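Local coordinates for hypothetical protein ypmQ (Bacillus subtilis, PDB 1XZO) that is needed to insert copper into the active site of cytochrome c oxidase and may act in copper homeostasis or redox signalling, at residues Y11-F16 with G146-D151. Sequence-based numbering, arbitrary orientation.
Sequences YEVEPF and GKVLKD. With CD (cadmium ion), chain D.
Y11 and V148 form an antiparallel hydrogen-bonded pair that adds the short strand 11-12 to strand 147-153, at the edge of the thioredoxin-like sheet. V148 N donates to Y11 O at 2.7 Å; the return bond, Y11 N to V148 O, is weak. E12 and K147 are a non-hydrogen-bonded pair. V13 N then donates to G146 O at 3.1 Å, nearly in line with the C=O. A water donates to both V13 O and G146 O, so G146 O accepts two bonds where the strand ends.

On the face of Y11 and V148, V148 CB lies obliquely by the Y11 ring, 4.0 Å from CD1. V148 CG2 also meets V13 CG2, from just beyond the strand, at 3.6 Å; these side chains cross at about a right angle. F115 and F120 of helix 109-120 touch this valine pair.

On the other face, E12 and K147 run side by side. E12 bends at chi2 (78°), and its OE2 lies 3.4 Å from K147 CE. The salt bridge from E12 OE2 to K147 NZ is long, 3.9 Å. With an alanine at K147, the E12 carboxylate would probably lose this charge partner and the aliphatic chain beside it.

Backbone bonds pin the edge strand; valine contacts carry the hold into the loop, and the long ion pair probably adds little.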
loop_
_atom_site.group_PDB
_atom_site.type_symbol
_atom_site.label_atom_id
_atom_site.label_comp_id
_atom_site.label_asym_id
_atom_site.label_seq_id
_atom_site.Cartn_x
_atom_site.Cartn_y
_atom_site.Cartn_z
ATOM N N TYR A 11 9.960 -5.135 10.553
ATOM C CA TYR A 11 8.752 -5.015 11.384
ATOM C C TYR A 11 7.773 -6.098 11.067
ATOM O O TYR A 11 7.754 -6.673 9.991
ATOM C CB TYR A 11 7.996 -3.714 11.300
ATOM C CG TYR A 11 8.803 -2.429 11.289
ATOM C CD1 TYR A 11 8.450 -1.425 10.390
ATOM C CD2 TYR A 11 9.931 -2.210 12.144
ATOM C CE1 TYR A 11 9.097 -0.221 10.362
ATOM C CE2 TYR A 11 10.620 -0.946 12.077
ATOM C CZ TYR A 11 10.165 0.008 11.181
ATOM O OH TYR A 11 10.731 1.255 11.008
ATOM N N GLU A 12 7.023 -6.508 12.064
ATOM C CA GLU A 12 6.095 -7.644 11.886
ATOM C C GLU A 12 4.715 -7.111 11.596
ATOM O O GLU A 12 4.143 -6.394 12.374
ATOM C CB GLU A 12 6.041 -8.499 13.176
ATOM C CG GLU A 12 7.284 -9.351 13.383
ATOM C CD GLU A 12 8.519 -8.593 13.931
ATOM O OE1 GLU A 12 8.684 -7.347 13.698
ATOM O OE2 GLU A 12 9.364 -9.248 14.601
ATOM N N VAL A 13 4.191 -7.428 10.425
ATOM C CA VAL A 13 2.839 -6.982 10.082
ATOM C C VAL A 13 1.829 -7.771 10.943
ATOM O O VAL A 13 2.011 -8.932 11.084
ATOM C CB VAL A 13 2.503 -7.180 8.624
ATOM C CG1 VAL A 13 1.123 -6.716 8.336
ATOM C CG2 VAL A 13 3.480 -6.272 7.728
ATOM N N GLU A 14 0.941 -7.060 11.544
ATOM C CA GLU A 14 -0.087 -7.745 12.383
ATOM C C GLU A 14 -1.041 -8.522 11.489
ATOM O O GLU A 14 -1.297 -8.150 10.333
ATOM C CB GLU A 14 -0.798 -6.715 13.175
ATOM C CG GLU A 14 0.053 -6.046 14.218
ATOM C CD GLU A 14 0.270 -6.929 15.424
ATOM O OE1 GLU A 14 -0.773 -7.363 15.998
ATOM O OE2 GLU A 14 1.464 -7.181 15.731
ATOM N N PRO A 15 -1.607 -9.624 12.017
ATOM C CA PRO A 15 -2.722 -10.316 11.337
ATOM C C PRO A 15 -3.859 -9.369 11.066
ATOM O O PRO A 15 -4.191 -8.419 11.826
ATOM C CB PRO A 15 -3.037 -11.492 12.302
ATOM C CG PRO A 15 -2.513 -11.052 13.569
ATOM C CD PRO A 15 -1.328 -10.167 13.362
ATOM N N PHE A 16 -4.452 -9.504 9.872
ATOM C CA PHE A 16 -5.580 -8.728 9.473
ATOM C C PHE A 16 -6.353 -9.448 8.388
ATOM O O PHE A 16 -5.786 -10.295 7.647
ATOM C CB PHE A 16 -5.193 -7.333 8.896
ATOM C CG PHE A 16 -4.511 -7.369 7.541
ATOM C CD1 PHE A 16 -3.130 -7.435 7.494
ATOM C CD2 PHE A 16 -5.228 -7.251 6.340
ATOM C CE1 PHE A 16 -2.468 -7.486 6.274
ATOM C CE2 PHE A 16 -4.586 -7.296 5.119
ATOM C CZ PHE A 16 -3.181 -7.384 5.067
ATOM N N GLY A 146 5.726 -11.898 5.823
ATOM C CA GLY A 146 5.062 -10.864 6.518
ATOM C C GLY A 146 5.859 -9.903 7.333
ATOM O O GLY A 146 5.311 -9.176 8.165
ATOM N N LYS A 147 7.124 -9.735 7.001
ATOM C CA LYS A 147 7.920 -8.690 7.665
ATOM C C LYS A 147 8.110 -7.451 6.763
ATOM O O LYS A 147 8.347 -7.632 5.555
ATOM C CB LYS A 147 9.273 -9.210 8.034
ATOM C CG LYS A 147 9.296 -10.030 9.310
ATOM C CD LYS A 147 10.701 -9.943 10.005
ATOM C CE LYS A 147 10.665 -10.103 11.556
ATOM N NZ LYS A 147 11.984 -10.769 12.076
ATOM N N VAL A 148 8.005 -6.282 7.338
ATOM C CA VAL A 148 8.311 -5.014 6.580
ATOM C C VAL A 148 9.855 -4.934 6.424
ATOM O O VAL A 148 10.605 -5.016 7.403
ATOM C CB VAL A 148 7.788 -3.803 7.246
ATOM C CG1 VAL A 148 7.972 -2.583 6.372
ATOM C CG2 VAL A 148 6.311 -4.000 7.606
ATOM N N LEU A 149 10.321 -4.807 5.184
ATOM C CA LEU A 149 11.755 -4.830 4.910
ATOM C C LEU A 149 12.332 -3.442 4.615
ATOM O O LEU A 149 13.430 -3.162 5.076
ATOM C CB LEU A 149 12.011 -5.684 3.714
ATOM C CG LEU A 149 11.463 -7.068 3.768
ATOM C CD1 LEU A 149 11.734 -7.685 2.412
ATOM C CD2 LEU A 149 12.125 -7.830 4.894
ATOM N N LYS A 150 11.531 -2.560 4.012
ATOM C CA LYS A 150 11.946 -1.244 3.570
ATOM C C LYS A 150 10.785 -0.291 3.466
ATOM O O LYS A 150 9.621 -0.702 3.214
ATOM C CB LYS A 150 12.696 -1.363 2.193
ATOM C CG LYS A 150 14.073 -0.738 2.197
ATOM C CD LYS A 150 15.152 -1.788 2.435
ATOM C CE LYS A 150 16.237 -1.282 3.382
ATOM N NZ LYS A 150 17.097 -0.167 2.823
ATOM N N ASP A 151 11.095 1.003 3.598
ATOM C CA ASP A 151 10.195 2.091 3.341
ATOM C C ASP A 151 10.833 3.070 2.351
ATOM O O ASP A 151 12.087 3.111 2.192
ATOM C CB ASP A 151 9.771 2.856 4.570
ATOM C CG ASP A 151 10.915 3.551 5.305
ATOM O OD1 ASP A 151 11.984 2.952 5.551
ATOM O OD2 ASP A 151 10.828 4.738 5.631
HETATM CD CD CD D . 0.527 -8.786 17.434
HETATM O O HOH W 1 3.757 -10.520 9.950
#